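Long-range contacts in gamma-glutamyltranspeptidase (Streptomyces lincolnensis, PDB 6J3A), which belongs to the N-terminal nucleophile hydrolase clan and, as an LmbA-like homologue of gamma-glutamyltranspeptidases, probably acts on gamma-glutamyl or related substrates: residues Phe112-Leu117 with Ala212-Trp216; Leu127-Leu131 with Trp192-Leu196. One frame throughout, in Å; residues are numbered along the deposited sequence.

Interaction 1: Phe112-Leu117 with Ala212-Trp216; sequences FDAWML and AREVW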
loop_
_atom_site.group_PDB
_atom_site.type_symbol
_atom_site.label_atom_id
_atom_site.label_comp_id
_atom_site.label_asym_id
_atom_site.label_seq_id
_atom_site.Cartn_x
_atom_site.Cartn_y
_atom_site.Cartn_z
ATOM N N PHE A 112 4.456 -18.944 -20.638
ATOM C CA PHE A 112 3.881 -20.079 -19.943
ATOM C C PHE A 112 4.932 -21.102 -19.531
ATOM O O PHE A 112 5.010 -21.477 -18.362
ATOM C CB PHE A 112 2.808 -20.778 -20.757
ATOM C CG PHE A 112 2.163 -21.908 -20.010
ATOM C CD1 PHE A 112 1.157 -21.662 -19.097
ATOM C CD2 PHE A 112 2.605 -23.214 -20.179
ATOM C CE1 PHE A 112 0.580 -22.703 -18.383
ATOM C CE2 PHE A 112 2.032 -24.260 -19.474
ATOM C CZ PHE A 112 1.020 -24.002 -18.569
ATOM N N ASP A 113 5.725 -21.554 -20.496
ATOM C CA ASP A 113 6.749 -22.567 -20.216
ATOM C C ASP A 113 7.763 -22.075 -19.177
ATOM O O ASP A 113 8.204 -22.847 -18.324
ATOM C CB ASP A 113 7.479 -23.002 -21.486
ATOM C CG ASP A 113 8.216 -24.319 -21.303
ATOM O OD1 ASP A 113 7.540 -25.369 -21.159
ATOM O OD2 ASP A 113 9.472 -24.312 -21.278
ATOM N N ALA A 114 8.109 -20.791 -19.255
ATOM C CA ALA A 114 8.996 -20.156 -18.292
ATOM C C ALA A 114 8.478 -20.239 -16.861
ATOM O O ALA A 114 9.221 -20.619 -15.967
ATOM C CB ALA A 114 9.244 -18.707 -18.676
ATOM N N TRP A 115 7.213 -19.893 -16.647
ATOM C CA TRP A 115 6.611 -19.979 -15.309
ATOM C C TRP A 115 6.487 -21.428 -14.834
ATOM O O TRP A 115 6.562 -21.702 -13.632
ATOM C CB TRP A 115 5.231 -19.304 -15.280
ATOM C CG TRP A 115 5.266 -17.813 -15.464
ATOM C CD1 TRP A 115 4.655 -17.087 -16.453
ATOM C CD2 TRP A 115 5.945 -16.863 -14.635
ATOM N NE1 TRP A 115 4.911 -15.743 -16.289
ATOM C CE2 TRP A 115 5.704 -15.581 -15.183
ATOM C CE3 TRP A 115 6.730 -16.970 -13.482
ATOM C CZ2 TRP A 115 6.216 -14.420 -14.617
ATOM C CZ3 TRP A 115 7.240 -15.809 -12.916
ATOM C CH2 TRP A 115 6.983 -14.550 -13.488
ATOM N N MET A 116 6.286 -22.346 -15.777
ATOM C CA MET A 116 6.220 -23.764 -15.457
ATOM C C MET A 116 7.584 -24.254 -15.027
ATOM O O MET A 116 7.687 -25.034 -14.093
ATOM C CB MET A 116 5.735 -24.592 -16.656
ATOM C CG MET A 116 4.253 -24.493 -16.976
ATOM S SD MET A 116 3.143 -24.601 -15.563
ATOM C CE MET A 116 2.906 -22.856 -15.233
ATOM N N LEU A 117 8.627 -23.805 -15.723
ATOM C CA LEU A 117 9.995 -24.176 -15.361
ATOM C C LEU A 117 10.342 -23.669 -13.972
ATOM O O LEU A 117 10.888 -24.409 -13.153
ATOM C CB LEU A 117 11.029 -23.636 -16.360
ATOM C CG LEU A 117 11.675 -24.616 -17.347
ATOM C CD1 LEU A 117 12.825 -23.919 -18.050
ATOM C CD2 LEU A 117 12.199 -25.897 -16.714
ATOM N N ALA A 212 1.650 -30.299 -17.866
ATOM C CA ALA A 212 1.099 -28.991 -18.243
ATOM C C ALA A 212 1.923 -28.277 -19.318
ATOM O O ALA A 212 1.369 -27.580 -20.171
ATOM C CB ALA A 212 0.974 -28.104 -17.020
ATOM N N ARG A 213 3.242 -28.434 -19.265
ATOM C CA ARG A 213 4.112 -27.871 -20.293
ATOM C C ARG A 213 3.767 -28.458 -21.661
ATOM O O ARG A 213 3.742 -27.741 -22.653
ATOM C CB ARG A 213 5.579 -28.134 -19.978
ATOM C CG ARG A 213 6.074 -27.493 -18.696
ATOM C CD ARG A 213 7.522 -27.861 -18.463
ATOM N NE ARG A 213 8.398 -27.176 -19.407
ATOM C CZ ARG A 213 9.667 -27.496 -19.646
ATOM N NH1 ARG A 213 10.251 -28.520 -19.021
ATOM N NH2 ARG A 213 10.364 -26.789 -20.529
ATOM N N GLU A 214 3.483 -29.758 -21.682
ATOM C CA GLU A 214 3.113 -30.466 -22.903
ATOM C C GLU A 214 1.704 -30.168 -23.402
ATOM O O GLU A 214 1.456 -30.222 -24.610
ATOM C CB GLU A 214 3.288 -31.971 -22.709
ATOM C CG GLU A 214 4.740 -32.384 -22.499
ATOM C CD GLU A 214 5.664 -31.998 -23.655
ATOM O OE1 GLU A 214 6.847 -31.701 -23.380
ATOM O OE2 GLU A 214 5.211 -31.982 -24.828
ATOM N N VAL A 215 0.787 -29.867 -22.489
ATOM C CA VAL A 215 -0.553 -29.410 -22.866
ATOM C C VAL A 215 -0.491 -28.061 -23.592
ATOM O O VAL A 215 -1.174 -27.865 -24.598
ATOM C CB VAL A 215 -1.483 -29.339 -21.642
ATOM C CG1 VAL A 215 -2.800 -28.653 -21.980
ATOM C CG2 VAL A 215 -1.755 -30.747 -21.131
ATOM N N TRP A 216 0.328 -27.146 -23.086
ATOM C CA TRP A 216 0.572 -25.880 -23.773
ATOM C C TRP A 216 1.252 -26.099 -25.126
ATOM O O TRP A 216 0.935 -25.428 -26.108
ATOM C CB TRP A 216 1.433 -24.936 -22.923
ATOM C CG TRP A 216 1.602 -23.601 -23.589
ATOM C CD1 TRP A 216 2.480 -23.293 -24.588
ATOM C CD2 TRP A 216 0.838 -22.415 -23.350
ATOM N NE1 TRP A 216 2.320 -21.988 -24.978
ATOM C CE2 TRP A 216 1.322 -21.422 -24.230
ATOM C CE3 TRP A 216 -0.195 -22.087 -22.470
ATOM C CZ2 TRP A 216 0.805 -20.121 -24.257
ATOM C CZ3 TRP A 216 -0.713 -20.790 -22.500
ATOM C CH2 TRP A 216 -0.207 -19.824 -23.392
HETATM O O HOH W 1 5.193 -25.023 -22.786
#
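F112 and W216 make the tight end of this contact. The first torsion of F112 (chi1 -177°) turns its ring toward the other helix, where it lies nearly parallel to the indole, 9° apart, but displaced so that little of one ring lies over the other. F112 CB instead sits over the centre of the six-membered ring of W216, 3.6 Å from its centroid, a CH-pi contact. A212 O approaches the edge of the F112 ring, 3.5 Å from CE2. Beside this aromatic pair, R213 grips D113 side-on: NE meets OD1 at 2.7 Å, nearly in the guanidinium plane, while NH2 reaches the syn lone pair of OD2 at 2.7 Å. This buried carboxylate is well satisfied, since a water links D113 OD1 to R213 O and A255 N donates to OD2. M116 CB lies against the aliphatic R213 CG. L117 packs more loosely, though still buried, its CD2 over one guanidinium face, 4.0 Å from NH1; the partly exposed E214, turned away, marks the solvent side. This antiparallel helix pair (176°) packs its far face on strand 61-66 through A114 and W115, consistent with the helix-on-sheet layering of the Ntn-hydrolase fold.

Interaction 2: Leu127-Leu131 with Trp192-Leu196; sequences LADVL and WKRLL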
loop_
_atom_site.group_PDB
_atom_site.type_symbol
_atom_site.label_atom_id
_atom_site.label_comp_id
_atom_site.label_asym_id
_atom_site.label_seq_id
_atom_site.Cartn_x
_atom_site.Cartn_y
_atom_site.Cartn_z
ATOM N N LEU A 127 0.614 -26.720 -9.189
ATOM C CA LEU A 127 0.065 -25.787 -10.163
ATOM C C LEU A 127 -1.284 -25.264 -9.714
ATOM O O LEU A 127 -1.551 -24.068 -9.784
ATOM C CB LEU A 127 -0.105 -26.482 -11.525
ATOM C CG LEU A 127 0.335 -25.750 -12.801
ATOM C CD1 LEU A 127 -0.557 -26.187 -13.952
ATOM C CD2 LEU A 127 0.339 -24.232 -12.688
ATOM N N ALA A 128 -2.119 -26.193 -9.255
ATOM C CA ALA A 128 -3.467 -25.897 -8.773
ATOM C C ALA A 128 -3.494 -24.801 -7.701
ATOM O O ALA A 128 -4.214 -23.811 -7.845
ATOM C CB ALA A 128 -4.130 -27.166 -8.251
ATOM N N ASP A 129 -2.692 -24.968 -6.651
ATOM C CA ASP A 129 -2.684 -24.016 -5.526
ATOM C C ASP A 129 -2.163 -22.639 -5.939
ATOM O O ASP A 129 -2.607 -21.611 -5.419
ATOM C CB ASP A 129 -1.844 -24.540 -4.350
ATOM C CG ASP A 129 -2.342 -25.890 -3.793
ATOM O OD1 ASP A 129 -3.294 -26.480 -4.343
ATOM O OD2 ASP A 129 -1.764 -26.372 -2.790
ATOM N N VAL A 130 -1.231 -22.621 -6.881
ATOM C CA VAL A 130 -0.577 -21.384 -7.252
ATOM C C VAL A 130 -1.388 -20.632 -8.280
ATOM O O VAL A 130 -1.332 -19.406 -8.317
ATOM C CB VAL A 130 0.902 -21.621 -7.643
ATOM C CG1 VAL A 130 1.338 -20.819 -8.849
ATOM C CG2 VAL A 130 1.794 -21.274 -6.461
ATOM N N LEU A 131 -2.158 -21.334 -9.105
ATOM C CA LEU A 131 -2.939 -20.617 -10.104
ATOM C C LEU A 131 -4.450 -20.451 -9.795
ATOM O O LEU A 131 -5.171 -19.855 -10.594
ATOM C CB LEU A 131 -2.591 -21.098 -11.530
ATOM C CG LEU A 131 -3.047 -22.393 -12.177
ATOM C CD1 LEU A 131 -4.553 -22.403 -12.337
ATOM C CD2 LEU A 131 -2.407 -22.504 -13.550
ATOM N N TRP A 192 -7.704 -22.757 -17.856
ATOM C CA TRP A 192 -6.837 -23.230 -16.761
ATOM C C TRP A 192 -7.468 -24.413 -16.026
ATOM O O TRP A 192 -6.767 -25.320 -15.590
ATOM C CB TRP A 192 -6.480 -22.119 -15.756
ATOM C CG TRP A 192 -5.749 -20.918 -16.308
ATOM C CD1 TRP A 192 -5.912 -19.620 -15.912
ATOM C CD2 TRP A 192 -4.743 -20.893 -17.333
ATOM N NE1 TRP A 192 -5.078 -18.791 -16.623
ATOM C CE2 TRP A 192 -4.354 -19.545 -17.505
ATOM C CE3 TRP A 192 -4.143 -21.871 -18.132
ATOM C CZ2 TRP A 192 -3.402 -19.159 -18.434
ATOM C CZ3 TRP A 192 -3.192 -21.488 -19.046
ATOM C CH2 TRP A 192 -2.827 -20.145 -19.192
ATOM N N LYS A 193 -8.785 -24.399 -15.887
ATOM C CA LYS A 193 -9.472 -25.505 -15.237
ATOM C C LYS A 193 -9.261 -26.806 -15.996
ATOM O O LYS A 193 -8.948 -27.834 -15.398
ATOM C CB LYS A 193 -10.962 -25.221 -15.094
ATOM C CG LYS A 193 -11.300 -24.295 -13.942
ATOM C CD LYS A 193 -12.785 -24.375 -13.664
ATOM C CE LYS A 193 -13.269 -23.297 -12.720
ATOM N NZ LYS A 193 -14.748 -23.208 -12.852
ATOM N N ARG A 194 -9.429 -26.750 -17.312
ATOM C CA ARG A 194 -9.216 -27.920 -18.146
ATOM C C ARG A 194 -7.760 -28.380 -18.042
ATOM O O ARG A 194 -7.486 -29.562 -17.794
ATOM C CB ARG A 194 -9.581 -27.633 -19.602
ATOM C CG ARG A 194 -9.563 -28.895 -20.455
ATOM C CD ARG A 194 -9.942 -28.650 -21.902
ATOM N NE ARG A 194 -9.549 -29.778 -22.751
ATOM C CZ ARG A 194 -9.747 -29.845 -24.067
ATOM N NH1 ARG A 194 -10.344 -28.845 -24.718
ATOM N NH2 ARG A 194 -9.345 -30.922 -24.737
ATOM N N LEU A 195 -6.845 -27.430 -18.225
ATOM C CA LEU A 195 -5.410 -27.658 -18.047
ATOM C C LEU A 195 -5.165 -28.463 -16.779
ATOM O O LEU A 195 -4.584 -29.546 -16.831
ATOM C CB LEU A 195 -4.657 -26.323 -17.979
ATOM C CG LEU A 195 -3.138 -26.340 -18.144
ATOM C CD1 LEU A 195 -2.622 -24.937 -18.412
ATOM C CD2 LEU A 195 -2.428 -26.886 -16.922
ATOM N N LEU A 196 -5.640 -27.932 -15.655
ATOM C CA LEU A 196 -5.494 -28.581 -14.359
ATOM C C LEU A 196 -6.146 -29.956 -14.292
ATOM O O LEU A 196 -5.564 -30.887 -13.745
ATOM C CB LEU A 196 -6.097 -27.712 -13.266
ATOM C CG LEU A 196 -5.379 -26.410 -12.935
ATOM C CD1 LEU A 196 -6.266 -25.605 -11.995
ATOM C CD2 LEU A 196 -4.023 -26.675 -12.299
#
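L127-L131 and W192-L196 are antiparallel helical segments, their axes inclined at 161° and 10.9 Å apart at closest approach, with A128 facing L196 and L131 facing W192. No polar bond links the two segments; leucine methyls, with the A128 methyl and the W192 methylene, make the contact. L196 is the central piece, and its two methyls divide the work. CD1 meets L131 CD1 at 3.6 Å as the two side chains slide past each other in opposite directions. CD2 reaches the first turn of the other helix, 3.6 Å from A128 N, and also touches A128 CB. The small alanine suits this place because it lets the leucine methyl lie close against the backbone. L131 holds CG between the backbone N and the carbonyl carbon (chi1 76°), an uncommon choice for a helical leucine, and its CD1 touches both L196 CD1 and W192 CB, the latter at 3.9 Å. The indole of W192 reaches further inward, to meet F45 edge-to-face, so its link to L131 is made chiefly through the CB methylene. On the inner side L127 uses CD1 twice: it crosses L195 at about a right angle, 3.6 Å from CD2, and approaches L196 CD2 at 3.9 Å. Leucine fits the L196 place, its forked end able to serve two neighbours at once. The outer side is open to solvent: A128 is exposed and L196 partly so. K193 takes no part here; its NZ forms a salt bridge with E139, further along helix 127-140, and so joins the same two helices. Between the segments themselves the contact must rest on the burial of methyl groups, so it is probably less directional than a polar clasp, its specificity coming from how the leucine branches fit together.

In the fold
Interactions 1 and 2 join four helices of one helical region: 111-122 and 127-140 follow each other in the chain, as do 186-200 and 205-217, and interaction 2 is nested within the loop closed by interaction 1. Their centres lie 12 Å apart and they share one apolar seam, where A212 CB meets L195 CD2 at 3.6 Å and F112, M116 and L127 add to the packing. Interaction 1 is wholly buried, nearer the chain's centre, and combines a displaced, near-parallel aromatic pair and a CH-pi contact with a salt bridge whose charges need internal partners. Interaction 2 lies further out and relies on aliphatic packing, its helices sharing the K193-E139 pair on the outside.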